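Local coordinates for ARO (armadillo repeats only protein) (Plasmodium falciparum Santa Lucia, PDB 5EWP) that probably serves as an armadillo-repeat protein-binding scaffold in the translocation and attachment of rhoptries to the apical pole of the parasite, at residues N14-L17 with R18-A22; G59-S62 with A63-A67; V28-F31 with V32-C35. All coordinates share one frame; numbering follows the deposited sequence.

Contact 1: N14-L17 with R18-A22; sequences NDIL and RFDKA
The amide of R18 reaches back to the carbonyl of N14, R18 N to N14 O at 2.8 Å with an N-H...O angle of 163°, and the same i to i+4 pattern continues through F19 to D15, D20 to I16 and K21 to L17. This is the first two and a half turns of helix 14-25, the helix nearest the N-terminus of a predominantly helical armadillo-repeat solenoid. Because the backbone is regular, side chains four residues apart come together on one flank. The example is N14 with R18: the amide nitrogen N14 ND2 lies 3.4 Å from R18 CD, against the aliphatic stem of the arginine rather than its charged end, with the amide and guanidinium planes turned 40° apart. A second neighbour, D15, runs beside R18 in the same direction and forms a long salt bridge from OD1 to R18 NH1 at 3.5 Å. The two groups are almost perpendicular, so this is not a flat, two-pronged pairing. The stem of R18 runs back along the helix, and the bend at chi3 (60°) then turns the guanidinium off that line, with NH1 near D15. R18 NE is paired with E30 of helix 28-34, in a salt bridge modelled too short for its geometry to be trusted. D15 OD2 is also hydrogen-bonded to S37 OG. One acid thus links the start of this helix both to its own next turn and to the chain beyond helix 28-34. Another turn-to-turn contact joins I16 and D20, whose side chains run alongside each other; the methyl I16 CG2 approaches D20 OD2 to 3.9 Å.

Contact 2: G59-S62 with A63-A67; sequences GALS and ATQLA
The carbonyl plane of A60 receives T64 from both faces: T64 N arrives from one and T64 OG1 from the other, each about 30° from the plane, so two donors of a single residue grip A60 O. The setting is a continuous run of helix 58-70 inside an armadillo-repeat fold, and the arrangement is the well-known one in which a helical threonine hydroxyl bonds to the carbonyl four residues earlier. T64 N lies 3.0 Å from A60 O and T64 OG1 lies 2.8 Å from A60 O, the hydroxyl bond being the shorter. The torsion explains the reach: at chi1 -56° OG1 sits beside the backbone N of T64 and faces back down the helix, while CG2 is the branch anti to the backbone N. A serine two residues earlier shows the same principle, since S62 OG is hydrogen-bonded to I58 O. The amide of Q65 is the other flat group, and the methyl L61 CD1 comes within 4.3 Å of Q65 OE1, a loose contact between turns. Closer in, chi1 of -62° sets Q65 CG beside its own backbone N, 3.4 Å from L61 O, and the bend at chi2 turns the amide beyond it. Helix 100-113 covers one flank of this segment, meeting A63, T64 and A67, whereas L66 faces helix 28-34. Along the L66 side chain, CG rests 3.5 Å from S62 O, the carbonyl that also accepts L66 N.

Contact 3: V28-F31 with V32-C35; sequences VQEF and VNLC
A turn-to-turn contact within a single short helix joins Q29, E30, N33 and L34 on one side of helix 28-34, which packs against both helix 14-25 and helix 58-70 and is only partly buried. Q29 and N33 meet across one turn: Q29 NE2 donates a weak hydrogen bond to N33 OD1 at 3.3 Å, with an N-H...O angle of only 136°. The two amides are close to parallel, their planes 21° apart, although the side chains themselves run at an oblique angle. Q29 reaches this position because its chain leaves anti to the backbone nitrogen (chi1 -175°) and then bends at chi2, and the same NE2 is hydrogen-bonded to A85 O. E30 bends in the same way but uses its stem, with E30 CG 4.0 Å from L34 CD1. Its carboxylate stands at a right angle to the amide of N33, OE1 lying 3.9 Å from N33 ND2, while OE2 is turned to R18 of the preceding helix.

Successive helices packed on one another build the right-handed superhelix of armadillo-repeat proteins, and in this one the buried side carries F31 and V32. F31 packs on Q65 and L66 of helix 58-70, and V32 meets V90 of helix 87-95. V32 CG2 lies 3.4 Å from V28 O, the carbonyl that accepts the hydrogen bond of V32 N. Further along, the amide of L34 is shared. L34 N lies 2.8 Å from E30 O and makes a second, weak bond to F31 O at 3.1 Å, mixing i+4 and i+3 pairing. An i+3 bond follows, from C35 N to V32 O, and C35 O in turn accepts a hydrogen bond from R102 NH1.

The three contacts sit at the N-terminal end of the solenoid, each on its own helix, with contact 3 between the other two in chain order. The centre of contact 3 is about 8 Å from that of contact 2 and 10 Å from that of contact 1; contacts 1 and 2 are about 12 Å apart. F19 ties all three together: its CZ lies 3.4 Å from L61 CD2 of contact 2, and its ring meets that of F31 in contact 3 at about 60°. S62 of contact 2 reaches L34 of contact 3, OG to CB at 3.3 Å, and L66 CD1 of contact 2 lies 3.6 Å from V32 CG2 of contact 3.

Contact 1: N14-L17 with R18-A22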
ATOM      1  N   ASN A  14      -2.930 -29.324 -12.346  1.00 26.52           N
ATOM      2  CA  ASN A  14      -2.522 -28.524 -13.481  1.00 32.44           C
ATOM      3  C   ASN A  14      -1.983 -27.177 -13.014  1.00 23.95           C
ATOM      4  O   ASN A  14      -1.011 -26.667 -13.569  1.00 26.11           O
ATOM      5  CB  ASN A  14      -3.696 -28.295 -14.431  1.00 42.49           C
ATOM      6  CG  ASN A  14      -3.266 -27.700 -15.751  1.00 47.26           C
ATOM      7  OD1 ASN A  14      -2.290 -28.144 -16.352  1.00 51.42           O
ATOM      8  ND2 ASN A  14      -3.972 -26.668 -16.193  1.00 38.15           N
ATOM      9  N   ASP A  15      -2.623 -26.609 -11.996  1.00 27.49           N
ATOM     10  CA  ASP A  15      -2.240 -25.272 -11.519  1.00 24.79           C
ATOM     11  C   ASP A  15      -0.833 -25.282 -10.921  1.00 24.37           C
ATOM     12  O   ASP A  15      -0.081 -24.309 -11.054  1.00 24.11           O
ATOM     13  CB  ASP A  15      -3.252 -24.748 -10.496  1.00 23.88           C
ATOM     14  CG  ASP A  15      -4.561 -24.352 -11.135  1.00 33.53           C
ATOM     15  OD1 ASP A  15      -4.661 -24.448 -12.373  1.00 40.47           O
ATOM     16  OD2 ASP A  15      -5.478 -23.915 -10.410  1.00 32.21           O
ATOM     17  N   ILE A  16      -0.476 -26.382 -10.263  1.00 24.66           N
ATOM     18  CA  ILE A  16       0.865 -26.511  -9.713  1.00 24.76           C
ATOM     19  C   ILE A  16       1.888 -26.614 -10.840  1.00 23.71           C
ATOM     20  O   ILE A  16       2.954 -26.010 -10.775  1.00 22.99           O
ATOM     21  CB  ILE A  16       0.980 -27.726  -8.771  1.00 26.79           C
ATOM     22  CG1 ILE A  16       0.183 -27.463  -7.491  1.00 25.99           C
ATOM     23  CG2 ILE A  16       2.447 -28.026  -8.450  1.00 25.77           C
ATOM     24  CD1 ILE A  16       0.216 -28.608  -6.494  1.00 32.04           C
ATOM     25  N   LEU A  17       1.557 -27.361 -11.886  1.00 26.36           N
ATOM     26  CA  LEU A  17       2.461 -27.457 -13.021  1.00 27.39           C
ATOM     27  C   LEU A  17       2.596 -26.117 -13.734  1.00 21.41           C
ATOM     28  O   LEU A  17       3.699 -25.731 -14.115  1.00 22.39           O
ATOM     29  CB  LEU A  17       1.982 -28.529 -13.988  1.00 30.21           C
ATOM     30  CG  LEU A  17       2.076 -29.908 -13.343  1.00 36.50           C
ATOM     31  CD1 LEU A  17       1.664 -30.941 -14.320  1.00 44.61           C
ATOM     32  CD2 LEU A  17       3.500 -30.165 -12.884  1.00 37.77           C
ATOM     33  N   ARG A  18       1.472 -25.425 -13.905  1.00 20.83           N
ATOM     34  CA  ARG A  18       1.465 -24.101 -14.527  1.00 24.56           C
ATOM     35  C   ARG A  18       2.306 -23.138 -13.715  1.00 23.38           C
ATOM     36  O   ARG A  18       3.079 -22.370 -14.274  1.00 22.33           O
ATOM     37  CB  ARG A  18       0.036 -23.579 -14.672  1.00 26.74           C
ATOM     38  CG  ARG A  18      -0.728 -24.231 -15.816  1.00 32.62           C
ATOM     39  CD  ARG A  18      -2.196 -23.808 -15.850  1.00 32.40           C
ATOM     40  NE  ARG A  18      -2.373 -22.368 -16.020  1.00 41.44           N
ATOM     41  CZ  ARG A  18      -3.476 -21.704 -15.685  1.00 43.66           C
ATOM     42  NH1 ARG A  18      -4.506 -22.352 -15.154  1.00 45.83           N
ATOM     43  NH2 ARG A  18      -3.549 -20.393 -15.878  1.00 38.44           N
ATOM     44  N   PHE A  19       2.176 -23.200 -12.390  1.00 21.89           N
ATOM     45  CA  PHE A  19       2.982 -22.352 -11.524  1.00 23.46           C
ATOM     46  C   PHE A  19       4.477 -22.624 -11.688  1.00 22.62           C
ATOM     47  O   PHE A  19       5.278 -21.694 -11.817  1.00 22.28           O
ATOM     48  CB  PHE A  19       2.603 -22.521 -10.045  1.00 19.00           C
ATOM     49  CG  PHE A  19       3.416 -21.644  -9.135  1.00 25.30           C
ATOM     50  CD1 PHE A  19       3.001 -20.347  -8.853  1.00 19.74           C
ATOM     51  CD2 PHE A  19       4.630 -22.092  -8.614  1.00 22.68           C
ATOM     52  CE1 PHE A  19       3.763 -19.512  -8.032  1.00 16.44           C
ATOM     53  CE2 PHE A  19       5.399 -21.272  -7.814  1.00 23.91           C
ATOM     54  CZ  PHE A  19       4.972 -19.968  -7.531  1.00 23.24           C
ATOM     55  N   ASP A  20       4.863 -23.897 -11.649  1.00 24.34           N
ATOM     56  CA  ASP A  20       6.282 -24.243 -11.729  1.00 24.79           C
ATOM     57  C   ASP A  20       6.899 -23.790 -13.037  1.00 23.68           C
ATOM     58  O   ASP A  20       8.033 -23.315 -13.066  1.00 29.31           O
ATOM     59  CB  ASP A  20       6.482 -25.752 -11.549  1.00 21.45           C
ATOM     60  CG  ASP A  20       6.219 -26.196 -10.130  1.00 28.29           C
ATOM     61  OD1 ASP A  20       6.207 -25.320  -9.233  1.00 26.99           O
ATOM     62  OD2 ASP A  20       6.040 -27.416  -9.904  1.00 28.48           O
ATOM     63  N   LYS A  21       6.145 -23.919 -14.118  1.00 23.30           N
ATOM     64  CA  LYS A  21       6.641 -23.489 -15.418  1.00 25.21           C
ATOM     65  C   LYS A  21       6.719 -21.965 -15.488  1.00 27.64           C
ATOM     66  O   LYS A  21       7.704 -21.407 -15.979  1.00 26.56           O
ATOM     67  CB  LYS A  21       5.759 -24.042 -16.539  1.00 29.93           C
ATOM     68  CG  LYS A  21       6.281 -23.736 -17.945  1.00 32.56           C
ATOM     69  CD  LYS A  21       5.401 -24.363 -19.006  1.00 39.29           C
ATOM     70  CE  LYS A  21       5.928 -24.089 -20.407  1.00 46.71           C
ATOM     71  NZ  LYS A  21       5.826 -22.646 -20.764  1.00 48.31           N
ATOM     72  N   ALA A  22       5.686 -21.289 -14.995  1.00 25.00           N
ATOM     73  CA  ALA A  22       5.697 -19.832 -14.972  1.00 22.11           C
ATOM     74  C   ALA A  22       6.887 -19.311 -14.161  1.00 29.95           C
ATOM     75  O   ALA A  22       7.506 -18.313 -14.528  1.00 28.84           O
ATOM     76  CB  ALA A  22       4.385 -19.296 -14.422  1.00 19.83           C
TER

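Contact 2: G59-S62 with A63-A67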
ATOM      1  N   GLY A  59      -2.896 -19.391  -5.989  1.00 19.23           N
ATOM      2  CA  GLY A  59      -3.334 -18.026  -6.267  1.00 17.71           C
ATOM      3  C   GLY A  59      -2.559 -16.984  -5.477  1.00 19.45           C
ATOM      4  O   GLY A  59      -2.019 -16.029  -6.038  1.00 16.89           O
ATOM      5  N   ALA A  60      -2.486 -17.158  -4.161  1.00 16.76           N
ATOM      6  CA  ALA A  60      -1.729 -16.218  -3.343  1.00 16.18           C
ATOM      7  C   ALA A  60      -0.225 -16.298  -3.626  1.00 19.93           C
ATOM      8  O   ALA A  60       0.484 -15.294  -3.558  1.00 17.12           O
ATOM      9  CB  ALA A  60      -2.003 -16.461  -1.875  1.00 18.52           C
ATOM     10  N   LEU A  61       0.261 -17.493  -3.935  1.00 14.86           N
ATOM     11  CA  LEU A  61       1.673 -17.672  -4.237  1.00 12.36           C
ATOM     12  C   LEU A  61       2.065 -16.957  -5.535  1.00 14.36           C
ATOM     13  O   LEU A  61       3.157 -16.399  -5.659  1.00 14.10           O
ATOM     14  CB  LEU A  61       1.985 -19.154  -4.341  1.00 17.47           C
ATOM     15  CG  LEU A  61       3.462 -19.524  -4.442  1.00 17.97           C
ATOM     16  CD1 LEU A  61       4.238 -19.046  -3.226  1.00 22.11           C
ATOM     17  CD2 LEU A  61       3.561 -21.031  -4.611  1.00 18.39           C
ATOM     18  N   SER A  62       1.154 -16.983  -6.503  1.00 15.34           N
ATOM     19  CA  SER A  62       1.375 -16.334  -7.791  1.00 16.18           C
ATOM     20  C   SER A  62       1.397 -14.820  -7.612  1.00 14.91           C
ATOM     21  O   SER A  62       2.249 -14.135  -8.173  1.00 16.50           O
ATOM     22  CB  SER A  62       0.291 -16.752  -8.780  1.00 14.52           C
ATOM     23  OG  SER A  62       0.374 -18.150  -9.063  1.00 18.42           O
ATOM     24  N   ALA A  63       0.470 -14.305  -6.812  1.00 15.48           N
ATOM     25  CA  ALA A  63       0.458 -12.884  -6.472  1.00 13.37           C
ATOM     26  C   ALA A  63       1.781 -12.499  -5.801  1.00 12.57           C
ATOM     27  O   ALA A  63       2.326 -11.423  -6.057  1.00 14.88           O
ATOM     28  CB  ALA A  63      -0.731 -12.552  -5.569  1.00 15.95           C
ATOM     29  N   THR A  64       2.304 -13.389  -4.952  1.00 15.15           N
ATOM     30  CA  THR A  64       3.571 -13.117  -4.287  1.00 14.27           C
ATOM     31  C   THR A  64       4.743 -13.081  -5.298  1.00 15.47           C
ATOM     32  O   THR A  64       5.602 -12.212  -5.222  1.00 17.11           O
ATOM     33  CB  THR A  64       3.843 -14.148  -3.180  1.00 16.34           C
ATOM     34  OG1 THR A  64       2.738 -14.139  -2.262  1.00 18.55           O
ATOM     35  CG2 THR A  64       5.116 -13.803  -2.444  1.00 19.67           C
ATOM     36  N   GLN A  65       4.773 -13.999  -6.258  1.00 15.30           N
ATOM     37  CA  GLN A  65       5.852 -13.968  -7.247  1.00 14.89           C
ATOM     38  C   GLN A  65       5.773 -12.703  -8.093  1.00 15.54           C
ATOM     39  O   GLN A  65       6.805 -12.145  -8.476  1.00 16.39           O
ATOM     40  CB  GLN A  65       5.817 -15.191  -8.159  1.00 14.43           C
ATOM     41  CG  GLN A  65       6.009 -16.525  -7.413  1.00 26.52           C
ATOM     42  CD  GLN A  65       7.303 -16.596  -6.603  1.00 34.84           C
ATOM     43  OE1 GLN A  65       7.328 -17.189  -5.528  1.00 43.58           O
ATOM     44  NE2 GLN A  65       8.375 -15.999  -7.115  1.00 26.83           N
ATOM     45  N   LEU A  66       4.553 -12.254  -8.386  1.00 16.49           N
ATOM     46  CA  LEU A  66       4.374 -11.010  -9.143  1.00 17.87           C
ATOM     47  C   LEU A  66       4.891  -9.821  -8.330  1.00 19.16           C
ATOM     48  O   LEU A  66       5.541  -8.919  -8.873  1.00 15.40           O
ATOM     49  CB  LEU A  66       2.903 -10.813  -9.526  1.00 13.83           C
ATOM     50  CG  LEU A  66       2.420 -11.721 -10.659  1.00 16.83           C
ATOM     51  CD1 LEU A  66       0.887 -11.757 -10.761  1.00 16.60           C
ATOM     52  CD2 LEU A  66       3.058 -11.332 -12.004  1.00 18.26           C
ATOM     53  N   ALA A  67       4.633  -9.836  -7.025  1.00 14.63           N
ATOM     54  CA  ALA A  67       5.142  -8.789  -6.143  1.00 15.34           C
ATOM     55  C   ALA A  67       6.674  -8.765  -6.141  1.00 18.39           C
ATOM     56  O   ALA A  67       7.297  -7.704  -6.115  1.00 17.71           O
ATOM     57  CB  ALA A  67       4.612  -8.978  -4.737  1.00 11.44           C
TER

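Contact 3: V28-F31 with V32-C35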
ATOM      1  N   VAL A  28       4.975 -13.594 -16.613  1.00 24.84           N
ATOM      2  CA  VAL A  28       4.106 -12.629 -15.953  1.00 24.20           C
ATOM      3  C   VAL A  28       2.628 -12.900 -16.221  1.00 22.79           C
ATOM      4  O   VAL A  28       1.834 -12.955 -15.284  1.00 20.95           O
ATOM      5  CB  VAL A  28       4.460 -11.180 -16.380  1.00 20.04           C
ATOM      6  CG1 VAL A  28       3.393 -10.209 -15.908  1.00 18.63           C
ATOM      7  CG2 VAL A  28       5.809 -10.797 -15.817  1.00 23.94           C
ATOM      8  N   GLN A  29       2.249 -13.075 -17.486  1.00 19.78           N
ATOM      9  CA  GLN A  29       0.839 -13.274 -17.818  1.00 19.26           C
ATOM     10  C   GLN A  29       0.274 -14.530 -17.171  1.00 19.22           C
ATOM     11  O   GLN A  29      -0.879 -14.549 -16.717  1.00 19.78           O
ATOM     12  CB  GLN A  29       0.627 -13.350 -19.330  1.00 23.09           C
ATOM     13  CG  GLN A  29      -0.847 -13.429 -19.727  1.00 23.39           C
ATOM     14  CD  GLN A  29      -1.621 -12.178 -19.349  1.00 29.15           C
ATOM     15  OE1 GLN A  29      -1.489 -11.133 -19.993  1.00 26.86           O
ATOM     16  NE2 GLN A  29      -2.424 -12.271 -18.303  1.00 23.54           N
ATOM     17  N   GLU A  30       1.076 -15.585 -17.131  1.00 16.71           N
ATOM     18  CA  GLU A  30       0.587 -16.831 -16.533  1.00 19.94           C
ATOM     19  C   GLU A  30       0.405 -16.679 -15.016  1.00 18.12           C
ATOM     20  O   GLU A  30      -0.585 -17.153 -14.450  1.00 17.95           O
ATOM     21  CB  GLU A  30       1.540 -17.982 -16.848  1.00 25.60           C
ATOM     22  CG  GLU A  30       1.047 -19.345 -16.445  1.00 38.48           C
ATOM     23  CD  GLU A  30      -0.199 -19.799 -17.184  1.00 46.84           C
ATOM     24  OE1 GLU A  30      -0.567 -19.194 -18.212  1.00 41.96           O
ATOM     25  OE2 GLU A  30      -0.796 -20.797 -16.741  1.00 54.63           O
ATOM     26  N   PHE A  31       1.344 -15.999 -14.365  1.00 17.30           N
ATOM     27  CA  PHE A  31       1.182 -15.684 -12.942  1.00 19.86           C
ATOM     28  C   PHE A  31      -0.110 -14.893 -12.699  1.00 19.41           C
ATOM     29  O   PHE A  31      -0.841 -15.178 -11.771  1.00 16.22           O
ATOM     30  CB  PHE A  31       2.384 -14.895 -12.408  1.00 17.46           C
ATOM     31  CG  PHE A  31       3.577 -15.753 -12.034  1.00 21.56           C
ATOM     32  CD1 PHE A  31       3.411 -16.930 -11.319  1.00 21.99           C
ATOM     33  CD2 PHE A  31       4.864 -15.369 -12.393  1.00 19.92           C
ATOM     34  CE1 PHE A  31       4.509 -17.707 -10.968  1.00 23.73           C
ATOM     35  CE2 PHE A  31       5.965 -16.144 -12.054  1.00 29.40           C
ATOM     36  CZ  PHE A  31       5.785 -17.316 -11.332  1.00 21.82           C
ATOM     37  N   VAL A  32      -0.394 -13.884 -13.523  1.00 16.12           N
ATOM     38  CA  VAL A  32      -1.642 -13.150 -13.352  1.00 16.33           C
ATOM     39  C   VAL A  32      -2.870 -14.064 -13.504  1.00 20.50           C
ATOM     40  O   VAL A  32      -3.803 -14.000 -12.700  1.00 18.62           O
ATOM     41  CB  VAL A  32      -1.711 -11.961 -14.339  1.00 15.38           C
ATOM     42  CG1 VAL A  32      -3.072 -11.282 -14.285  1.00 18.67           C
ATOM     43  CG2 VAL A  32      -0.637 -10.967 -13.965  1.00 16.91           C
ATOM     44  N   ASN A  33      -2.854 -14.933 -14.515  1.00 19.00           N
ATOM     45  CA  ASN A  33      -3.948 -15.874 -14.731  1.00 19.47           C
ATOM     46  C   ASN A  33      -4.098 -16.832 -13.572  1.00 17.99           C
ATOM     47  O   ASN A  33      -5.207 -17.283 -13.266  1.00 22.39           O
ATOM     48  CB  ASN A  33      -3.735 -16.678 -16.018  1.00 25.87           C
ATOM     49  CG  ASN A  33      -3.764 -15.814 -17.252  1.00 31.42           C
ATOM     50  OD1 ASN A  33      -4.383 -14.753 -17.257  1.00 26.54           O
ATOM     51  ND2 ASN A  33      -3.100 -16.268 -18.309  1.00 36.65           N
ATOM     52  N   LEU A  34      -2.969 -17.150 -12.941  1.00 16.20           N
ATOM     53  CA  LEU A  34      -2.944 -18.112 -11.829  1.00 17.08           C
ATOM     54  C   LEU A  34      -3.386 -17.508 -10.490  1.00 14.96           C
ATOM     55  O   LEU A  34      -3.646 -18.238  -9.537  1.00 16.98           O
ATOM     56  CB  LEU A  34      -1.539 -18.696 -11.701  1.00 18.83           C
ATOM     57  CG  LEU A  34      -1.160 -19.771 -12.714  1.00 18.18           C
ATOM     58  CD1 LEU A  34       0.295 -20.094 -12.538  1.00 22.79           C
ATOM     59  CD2 LEU A  34      -2.029 -21.025 -12.506  1.00 23.29           C
ATOM     60  N   CYS A  35      -3.482 -16.181 -10.412  1.00 18.22           N
ATOM     61  CA  CYS A  35      -3.888 -15.563  -9.152  1.00 15.68           C
ATOM     62  C   CYS A  35      -5.262 -16.045  -8.681  1.00 20.37           C
ATOM     63  O   CYS A  35      -5.543 -16.059  -7.481  1.00 19.85           O
ATOM     64  CB  CYS A  35      -3.891 -14.040  -9.264  1.00 16.64           C
ATOM     65  SG  CYS A  35      -2.262 -13.286  -9.245  1.00 19.73           S
TER